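PDB 5HAX: nucleoporin NUP170 from Chaetomium thermophilum, which is a large scaffold nucleoporin, probably helping to build the inner ring of the nuclear pore complex. Local coordinates for residues E303-G316 with L377-F391. Numbering follows the deposited sequence.
Sequences EASKLHLMALTDTG and LDPSALGFRFSPGYF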
loop_
_atom_site.group_PDB
_atom_site.type_symbol
_atom_site.label_atom_id
_atom_site.label_comp_id
_atom_site.label_asym_id
_atom_site.label_seq_id
_atom_site.Cartn_x
_atom_site.Cartn_y
_atom_site.Cartn_z
ATOM N N GLU A 303 -5.284 6.186 7.709
ATOM C CA GLU A 303 -4.378 7.147 7.095
ATOM C C GLU A 303 -4.657 8.575 7.546
ATOM O O GLU A 303 -3.718 9.355 7.746
ATOM C CB GLU A 303 -4.475 7.053 5.569
ATOM C CG GLU A 303 -3.480 7.935 4.827
ATOM C CD GLU A 303 -3.398 7.611 3.345
ATOM O OE1 GLU A 303 -4.277 6.880 2.842
ATOM O OE2 GLU A 303 -2.453 8.083 2.684
ATOM N N ALA A 304 -5.928 8.934 7.715
ATOM C CA ALA A 304 -6.293 10.295 8.079
ATOM C C ALA A 304 -7.655 10.286 8.756
ATOM O O ALA A 304 -8.544 9.523 8.367
ATOM C CB ALA A 304 -6.318 11.207 6.848
ATOM N N SER A 305 -7.811 11.146 9.763
ATOM C CA SER A 305 -9.069 11.234 10.494
ATOM C C SER A 305 -10.097 12.071 9.740
ATOM O O SER A 305 -11.239 11.638 9.544
ATOM C CB SER A 305 -8.825 11.829 11.881
ATOM O OG SER A 305 -10.047 12.098 12.541
ATOM N N LYS A 306 -9.709 13.271 9.309
ATOM C CA LYS A 306 -10.639 14.219 8.707
ATOM C C LYS A 306 -10.819 13.990 7.208
ATOM O O LYS A 306 -11.950 13.835 6.737
ATOM C CB LYS A 306 -10.157 15.648 8.973
ATOM C CG LYS A 306 -10.182 16.036 10.445
ATOM C CD LYS A 306 -9.435 17.335 10.698
ATOM C CE LYS A 306 -9.371 17.655 12.184
ATOM N NZ LYS A 306 -8.464 18.799 12.476
ATOM N N LEU A 307 -9.725 13.964 6.446
ATOM C CA LEU A 307 -9.815 13.816 4.996
ATOM C C LEU A 307 -10.296 12.413 4.652
ATOM O O LEU A 307 -9.591 11.427 4.885
ATOM C CB LEU A 307 -8.467 14.111 4.346
ATOM C CG LEU A 307 -7.995 15.563 4.451
ATOM C CD1 LEU A 307 -6.593 15.705 3.880
ATOM C CD2 LEU A 307 -8.959 16.509 3.742
ATOM N N HIS A 308 -11.499 12.329 4.081
ATOM C CA HIS A 308 -12.138 11.064 3.744
ATOM C C HIS A 308 -11.937 10.639 2.297
ATOM O O HIS A 308 -12.001 9.441 2.004
ATOM C CB HIS A 308 -13.649 11.151 3.997
ATOM C CG HIS A 308 -14.045 10.970 5.430
ATOM N ND1 HIS A 308 -13.514 11.725 6.454
ATOM C CD2 HIS A 308 -14.942 10.135 6.005
ATOM C CE1 HIS A 308 -14.058 11.352 7.599
ATOM N NE2 HIS A 308 -14.930 10.391 7.354
ATOM N N LEU A 309 -11.705 11.579 1.382
ATOM C CA LEU A 309 -11.914 11.295 -0.030
ATOM C C LEU A 309 -11.067 12.225 -0.886
ATOM O O LEU A 309 -10.946 13.415 -0.587
ATOM C CB LEU A 309 -13.398 11.460 -0.379
ATOM C CG LEU A 309 -13.888 10.941 -1.725
ATOM C CD1 LEU A 309 -13.814 9.424 -1.764
ATOM C CD2 LEU A 309 -15.308 11.427 -1.970
ATOM N N MET A 310 -10.492 11.671 -1.952
ATOM C CA MET A 310 -9.863 12.452 -3.007
ATOM C C MET A 310 -10.736 12.400 -4.252
ATOM O O MET A 310 -11.263 11.342 -4.609
ATOM C CB MET A 310 -8.462 11.931 -3.344
ATOM C CG MET A 310 -7.664 12.881 -4.232
ATOM S SD MET A 310 -6.219 12.124 -5.005
ATOM C CE MET A 310 -6.999 11.114 -6.264
ATOM N N ALA A 311 -10.884 13.546 -4.911
ATOM C CA ALA A 311 -11.635 13.655 -6.154
ATOM C C ALA A 311 -10.740 14.293 -7.203
ATOM O O ALA A 311 -10.097 15.314 -6.936
ATOM C CB ALA A 311 -12.913 14.477 -5.962
ATOM N N LEU A 312 -10.688 13.684 -8.383
ATOM C CA LEU A 312 -9.838 14.141 -9.475
ATOM C C LEU A 312 -10.697 14.801 -10.547
ATOM O O LEU A 312 -11.668 14.205 -11.021
ATOM C CB LEU A 312 -9.051 12.975 -10.078
ATOM C CG LEU A 312 -8.103 13.349 -11.222
ATOM C CD1 LEU A 312 -6.967 14.224 -10.712
ATOM C CD2 LEU A 312 -7.560 12.104 -11.896
ATOM N N THR A 313 -10.333 16.024 -10.923
ATOM C CA THR A 313 -10.996 16.734 -12.005
ATOM C C THR A 313 -10.349 16.379 -13.340
ATOM O O THR A 313 -9.227 15.871 -13.400
ATOM C CB THR A 313 -10.923 18.247 -11.797
ATOM O OG1 THR A 313 -9.568 18.690 -11.942
ATOM C CG2 THR A 313 -11.444 18.642 -10.424
ATOM N N ASP A 314 -11.072 16.666 -14.425
ATOM C CA ASP A 314 -10.508 16.435 -15.751
ATOM C C ASP A 314 -9.398 17.420 -16.090
ATOM O O ASP A 314 -8.693 17.209 -17.080
ATOM C CB ASP A 314 -11.604 16.486 -16.825
ATOM C CG ASP A 314 -12.399 17.782 -16.807
ATOM O OD1 ASP A 314 -13.534 17.778 -17.324
ATOM O OD2 ASP A 314 -11.901 18.802 -16.290
ATOM N N THR A 315 -9.219 18.473 -15.293
ATOM C CA THR A 315 -8.099 19.394 -15.447
ATOM C C THR A 315 -6.881 18.977 -14.632
ATOM O O THR A 315 -5.853 19.658 -14.688
ATOM C CB THR A 315 -8.520 20.811 -15.045
ATOM O OG1 THR A 315 -9.089 20.788 -13.731
ATOM C CG2 THR A 315 -9.541 21.367 -16.030
ATOM N N GLY A 316 -6.975 17.886 -13.876
ATOM C CA GLY A 316 -5.850 17.373 -13.123
ATOM C C GLY A 316 -5.750 17.851 -11.694
ATOM O O GLY A 316 -4.718 17.613 -11.055
ATOM N N LEU A 377 -1.736 18.351 -16.803
ATOM C CA LEU A 377 -2.573 17.173 -16.609
ATOM C C LEU A 377 -3.941 17.324 -17.266
ATOM O O LEU A 377 -4.874 16.592 -16.917
ATOM C CB LEU A 377 -2.735 16.879 -15.117
ATOM C CG LEU A 377 -1.457 16.633 -14.310
ATOM C CD1 LEU A 377 -1.804 16.243 -12.882
ATOM C CD2 LEU A 377 -0.582 15.566 -14.957
ATOM N N ASP A 378 -4.076 18.256 -18.204
ATOM C CA ASP A 378 -5.342 18.504 -18.887
ATOM C C ASP A 378 -5.283 17.940 -20.308
ATOM O O ASP A 378 -4.450 18.373 -21.105
ATOM C CB ASP A 378 -5.639 20.006 -18.910
ATOM C CG ASP A 378 -6.950 20.337 -19.601
ATOM O OD1 ASP A 378 -7.793 19.432 -19.765
ATOM O OD2 ASP A 378 -7.141 21.514 -19.974
ATOM N N PRO A 379 -6.162 16.977 -20.642
ATOM C CA PRO A 379 -7.239 16.352 -19.864
ATOM C C PRO A 379 -6.809 15.105 -19.090
ATOM O O PRO A 379 -6.020 14.310 -19.598
ATOM C CB PRO A 379 -8.252 15.974 -20.940
ATOM C CG PRO A 379 -7.399 15.612 -22.106
ATOM C CD PRO A 379 -6.165 16.491 -22.033
ATOM N N SER A 380 -7.339 14.943 -17.880
ATOM C CA SER A 380 -7.161 13.730 -17.092
ATOM C C SER A 380 -8.363 12.820 -17.311
ATOM O O SER A 380 -9.495 13.189 -16.973
ATOM C CB SER A 380 -6.999 14.065 -15.611
ATOM O OG SER A 380 -5.801 14.788 -15.388
ATOM N N ALA A 381 -8.118 11.636 -17.876
ATOM C CA ALA A 381 -9.186 10.700 -18.214
ATOM C C ALA A 381 -9.436 9.681 -17.108
ATOM O O ALA A 381 -10.591 9.336 -16.837
ATOM C CB ALA A 381 -8.847 9.968 -19.517
ATOM N N LEU A 382 -8.373 9.193 -16.471
ATOM C CA LEU A 382 -8.465 8.212 -15.400
ATOM C C LEU A 382 -7.488 8.598 -14.302
ATOM O O LEU A 382 -6.428 9.167 -14.575
ATOM C CB LEU A 382 -8.143 6.796 -15.898
ATOM C CG LEU A 382 -9.046 6.215 -16.983
ATOM C CD1 LEU A 382 -8.409 4.972 -17.584
ATOM C CD2 LEU A 382 -10.417 5.895 -16.411
ATOM N N GLY A 383 -7.840 8.271 -13.064
ATOM C CA GLY A 383 -6.992 8.599 -11.930
ATOM C C GLY A 383 -7.154 7.610 -10.800
ATOM O O GLY A 383 -8.244 7.079 -10.565
ATOM N N PHE A 384 -6.053 7.374 -10.082
ATOM C CA PHE A 384 -6.015 6.414 -8.987
ATOM C C PHE A 384 -5.110 6.932 -7.879
ATOM O O PHE A 384 -4.073 7.546 -8.152
ATOM C CB PHE A 384 -5.502 5.047 -9.463
ATOM C CG PHE A 384 -6.220 4.510 -10.668
ATOM C CD1 PHE A 384 -7.287 3.639 -10.524
ATOM C CD2 PHE A 384 -5.826 4.871 -11.948
ATOM C CE1 PHE A 384 -7.949 3.143 -11.632
ATOM C CE2 PHE A 384 -6.485 4.378 -13.058
ATOM C CZ PHE A 384 -7.547 3.513 -12.898
ATOM N N ARG A 385 -5.502 6.676 -6.629
ATOM C CA ARG A 385 -4.678 6.984 -5.465
ATOM C C ARG A 385 -4.578 5.747 -4.586
ATOM O O ARG A 385 -5.589 5.093 -4.309
ATOM C CB ARG A 385 -5.242 8.154 -4.651
ATOM C CG ARG A 385 -4.353 8.570 -3.477
ATOM C CD ARG A 385 -5.070 9.518 -2.522
ATOM N NE ARG A 385 -4.196 9.977 -1.443
ATOM C CZ ARG A 385 -3.967 9.307 -0.316
ATOM N NH1 ARG A 385 -4.538 8.128 -0.101
ATOM N NH2 ARG A 385 -3.154 9.814 0.602
ATOM N N PHE A 386 -3.358 5.436 -4.152
ATOM C CA PHE A 386 -3.096 4.350 -3.217
ATOM C C PHE A 386 -2.324 4.897 -2.028
ATOM O O PHE A 386 -1.415 5.717 -2.194
ATOM C CB PHE A 386 -2.297 3.219 -3.881
ATOM C CG PHE A 386 -2.920 2.697 -5.141
ATOM C CD1 PHE A 386 -3.933 1.758 -5.088
ATOM C CD2 PHE A 386 -2.490 3.141 -6.379
ATOM C CE1 PHE A 386 -4.508 1.273 -6.244
ATOM C CE2 PHE A 386 -3.062 2.659 -7.539
ATOM C CZ PHE A 386 -4.073 1.725 -7.470
ATOM N N SER A 387 -2.701 4.459 -0.828
ATOM C CA SER A 387 -1.966 4.823 0.378
ATOM C C SER A 387 -0.495 4.462 0.195
ATOM O O SER A 387 -0.186 3.412 -0.370
ATOM C CB SER A 387 -2.536 4.110 1.608
ATOM O OG SER A 387 -3.892 4.457 1.829
ATOM N N PRO A 388 0.422 5.320 0.675
ATOM C CA PRO A 388 0.215 6.554 1.439
ATOM C C PRO A 388 0.058 7.804 0.568
ATOM O O PRO A 388 0.294 8.910 1.058
ATOM C CB PRO A 388 1.486 6.637 2.279
ATOM C CG PRO A 388 2.533 6.088 1.370
ATOM C CD PRO A 388 1.857 5.042 0.500
ATOM N N GLY A 389 -0.328 7.637 -0.696
ATOM C CA GLY A 389 -0.561 8.775 -1.568
ATOM C C GLY A 389 -0.034 8.618 -2.981
ATOM O O GLY A 389 0.013 9.596 -3.734
ATOM N N TYR A 390 0.367 7.404 -3.356
ATOM C CA TYR A 390 0.809 7.144 -4.721
ATOM C C TYR A 390 -0.307 7.495 -5.701
ATOM O O TYR A 390 -1.415 6.965 -5.601
ATOM C CB TYR A 390 1.203 5.674 -4.875
ATOM C CG TYR A 390 2.204 5.159 -3.862
ATOM C CD1 TYR A 390 3.230 5.967 -3.380
ATOM C CD2 TYR A 390 2.122 3.853 -3.388
ATOM C CE1 TYR A 390 4.143 5.484 -2.456
ATOM C CE2 TYR A 390 3.028 3.365 -2.468
ATOM C CZ TYR A 390 4.037 4.180 -2.006
ATOM O OH TYR A 390 4.933 3.685 -1.084
ATOM N N PHE A 391 -0.009 8.379 -6.653
ATOM C CA PHE A 391 -1.010 8.953 -7.549
ATOM C C PHE A 391 -0.659 8.617 -8.992
ATOM O O PHE A 391 0.447 8.920 -9.449
ATOM C CB PHE A 391 -1.093 10.470 -7.347
ATOM C CG PHE A 391 -1.993 11.178 -8.326
ATOM C CD1 PHE A 391 -3.303 10.772 -8.507
ATOM C CD2 PHE A 391 -1.531 12.271 -9.040
ATOM C CE1 PHE A 391 -4.131 11.431 -9.399
ATOM C CE2 PHE A 391 -2.354 12.934 -9.929
ATOM C CZ PHE A 391 -3.656 12.514 -10.105
HETATM O O HOH W 1 -3.482 20.466 -15.752
#
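Arg385, reaching from strand 380-386 towards Met310 and Glu303, illustrates how one extended side chain can serve an apolar and a polar layer in turn. Its CB lies 3.8 Å from Met310 CE, and its CD is equally close to Met310 SD, the thioether bending over the aliphatic chain. With CG anti to the backbone N (chi1 -176°) and the torsions straight out to NE, the guanidinium is carried past the sulfur to Glu303, which comes from the opposite direction. The grip is end-on: NH2 donates to Glu303 OE2 at 2.8 Å and NH1 to Glu303 OE1 at 3.2 Å. Both acceptors lie near the guanidinium plane, but the carboxylate is turned 45° against it. Ser387 OG donates to Glu303 OE1 from the other face of the carboxylate, 2.7 Å away, so two donors hold this oxygen. Gly389 CA lies over one guanidinium face.

Further along, Leu312 spreads its branches: CD1 meets Phe391 CZ at 3.8 Å, while CD2 settles on Gly383 CA. Met310 makes an oblique Met-aromatic contact with the same ring. Just past the end of strand 307-313, Asp314 O, in the type I turn 313-316, accepts from Ser380 N, the first residue of strand 380-386 (2.8 Å). The two strands run nearly antiparallel yet belong to separate sheets; such face-to-face packing of neighbouring blades is characteristic of a beta-propeller, consistent with the Nup133-like N-terminal family.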